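Local coordinates for protein F1 (Vaccinia virus ankara, PDB 4D2M), which binds the BH3 segment of Bim and, as a viral Bcl-2-like protein, probably blocks apoptosis of the infected cell, at residues Asp131-Gly136 with Ile169-Phe174. The protein carries 1 engineered substitution. Sequence-based numbering, arbitrary orientation.
Sequences DNKGLG and ICDDCF
Lys133 and Cys173 bring the loop 132-134 against the first turn of helix 172-180, in a helical bundle of the Bcl-2 type. The loop leads into helix 135-150 beside the bound peptide, where Gly136 N is hydrogen-bonded to a polar side chain of the peptide and Leu135 packs on an aromatic one. Before the lysine, Asn132 forms an Asx turn: its OD1 accepts from Gly134 N at 3.0 Å, with the donor tilted 18° from the amide carbonyl plane. Lys133 then lays its aliphatic chain alongside the cysteine, CD lying 3.8 Å from Cys173 CB. A bend in the chain turns CD toward Cys173 and sends NZ on toward the start of helix 172-180. There Lys133 NZ makes a long, weak salt bridge to Asp171 OD2 at 3.4 Å, and a water that accepts from both this ammonium and Cys173 N links the lysine to the helix start. The backbone carbonyl of the lysine is hydrogen-bonded by the Tyr177 hydroxyl, and Cys173 SG, swung anti to its own N (chi1 163°), sits 3.2 Å from that same Lys133 O. The firmer partner of the aspartate is Arg138, which also donates to the carbonyls of Asn132 and Gly134; one guanidinium group thus ties the loop to the Asp171 carboxylate. Asp171 is the N-cap of helix 172-180: with chi1 at 60°, its carboxylate turns back over the first turn, where Phe174 N reaches OD1 from above the carboxylate plane at 2.9 Å. Further along, Ile142 packs on this phenylalanine and Val58 of the second subunit also touches it, while Leu135 directs CD1 obliquely at the ring, 4.0 Å from Phe174 CE1.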
loop_
_atom_site.group_PDB
_atom_site.type_symbol
_atom_site.label_atom_id
_atom_site.label_comp_id
_atom_site.label_asym_id
_atom_site.label_seq_id
_atom_site.Cartn_x
_atom_site.Cartn_y
_atom_site.Cartn_z
ATOM N N ASP A 131 -28.996 2.153 7.154
ATOM C CA ASP A 131 -30.255 2.057 7.886
ATOM C C ASP A 131 -30.326 3.106 8.993
ATOM O O ASP A 131 -31.380 3.695 9.236
ATOM C CB ASP A 131 -30.419 0.656 8.474
ATOM C CG ASP A 131 -30.389 -0.426 7.414
ATOM O OD1 ASP A 131 -31.073 -0.270 6.380
ATOM O OD2 ASP A 131 -29.682 -1.437 7.612
ATOM N N ASN A 132 -29.195 3.332 9.654
ATOM C CA ASN A 132 -29.111 4.298 10.743
ATOM C C ASN A 132 -28.566 5.634 10.245
ATOM O O ASN A 132 -27.403 5.728 9.851
ATOM C CB ASN A 132 -28.230 3.747 11.867
ATOM C CG ASN A 132 -28.290 4.592 13.127
ATOM O OD1 ASN A 132 -28.140 5.812 13.083
ATOM N ND2 ASN A 132 -28.516 3.939 14.261
ATOM N N LYS A 133 -29.409 6.662 10.278
ATOM C CA LYS A 133 -29.059 7.970 9.726
ATOM C C LYS A 133 -28.867 9.035 10.807
ATOM O O LYS A 133 -28.943 10.231 10.531
ATOM C CB LYS A 133 -30.136 8.419 8.732
ATOM C CG LYS A 133 -30.199 7.570 7.468
ATOM C CD LYS A 133 -28.991 7.814 6.575
ATOM C CE LYS A 133 -28.876 6.768 5.481
ATOM N NZ LYS A 133 -27.532 6.793 4.836
ATOM N N GLY A 134 -28.610 8.598 12.035
ATOM C CA GLY A 134 -28.322 9.518 13.122
ATOM C C GLY A 134 -26.885 10.001 13.067
ATOM O O GLY A 134 -26.033 9.373 12.437
ATOM N N LEU A 135 -26.612 11.123 13.726
ATOM C CA LEU A 135 -25.266 11.683 13.761
ATOM C C LEU A 135 -24.348 10.846 14.642
ATOM O O LEU A 135 -23.162 10.695 14.349
ATOM C CB LEU A 135 -25.298 13.126 14.269
ATOM C CG LEU A 135 -23.940 13.803 14.482
ATOM C CD1 LEU A 135 -23.225 14.011 13.154
ATOM C CD2 LEU A 135 -24.104 15.120 15.221
ATOM N N GLY A 136 -24.912 10.306 15.719
ATOM C CA GLY A 136 -24.146 9.595 16.729
ATOM C C GLY A 136 -23.302 8.441 16.219
ATOM O O GLY A 136 -22.129 8.325 16.576
ATOM N N ILE A 169 -17.616 6.676 6.049
ATOM C CA ILE A 169 -18.283 7.440 7.101
ATOM C C ILE A 169 -18.914 8.715 6.551
ATOM O O ILE A 169 -19.999 9.111 6.973
ATOM C CB ILE A 169 -17.303 7.807 8.236
ATOM C CG1 ILE A 169 -16.848 6.544 8.968
ATOM C CG2 ILE A 169 -17.957 8.755 9.246
ATOM C CD1 ILE A 169 -15.611 6.736 9.814
ATOM N N CYS A 170 -18.235 9.360 5.610
ATOM C CA CYS A 170 -18.719 10.623 5.069
ATOM C C CYS A 170 -19.743 10.404 3.964
ATOM O O CYS A 170 -19.500 10.740 2.806
ATOM C CB CYS A 170 -17.555 11.459 4.543
ATOM S SG CYS A 170 -16.408 11.978 5.830
ATOM N N ASP A 171 -20.885 9.830 4.327
ATOM C CA ASP A 171 -21.991 9.693 3.389
ATOM C C ASP A 171 -22.748 11.014 3.342
ATOM O O ASP A 171 -22.449 11.928 4.111
ATOM C CB ASP A 171 -22.913 8.537 3.789
ATOM C CG ASP A 171 -23.532 8.722 5.164
ATOM O OD1 ASP A 171 -23.120 9.647 5.897
ATOM O OD2 ASP A 171 -24.425 7.924 5.520
ATOM N N ASP A 172 -23.715 11.114 2.436
ATOM C CA ASP A 172 -24.467 12.350 2.249
ATOM C C ASP A 172 -25.095 12.814 3.558
ATOM O O ASP A 172 -25.142 14.009 3.849
ATOM C CB ASP A 172 -25.551 12.159 1.188
ATOM C CG ASP A 172 -24.982 11.755 -0.158
ATOM O OD1 ASP A 172 -23.889 12.241 -0.513
ATOM O OD2 ASP A 172 -25.628 10.947 -0.859
ATOM N N CYS A 173 -25.564 11.855 4.348
ATOM C CA CYS A 173 -26.191 12.152 5.629
ATOM C C CYS A 173 -25.223 12.836 6.590
ATOM O O CYS A 173 -25.575 13.827 7.228
ATOM C CB CYS A 173 -26.731 10.867 6.255
ATOM S SG CYS A 173 -27.083 10.994 8.014
ATOM N N PHE A 174 -24.005 12.312 6.693
ATOM C CA PHE A 174 -23.004 12.895 7.582
ATOM C C PHE A 174 -22.612 14.288 7.114
ATOM O O PHE A 174 -22.483 15.209 7.919
ATOM C CB PHE A 174 -21.758 12.014 7.665
ATOM C CG PHE A 174 -20.737 12.507 8.657
ATOM C CD1 PHE A 174 -21.046 12.594 10.007
ATOM C CD2 PHE A 174 -19.471 12.882 8.240
ATOM C CE1 PHE A 174 -20.110 13.048 10.921
ATOM C CE2 PHE A 174 -18.530 13.335 9.148
ATOM C CZ PHE A 174 -18.850 13.418 10.490
HETATM O O HOH W 1 -26.749 9.326 3.490
#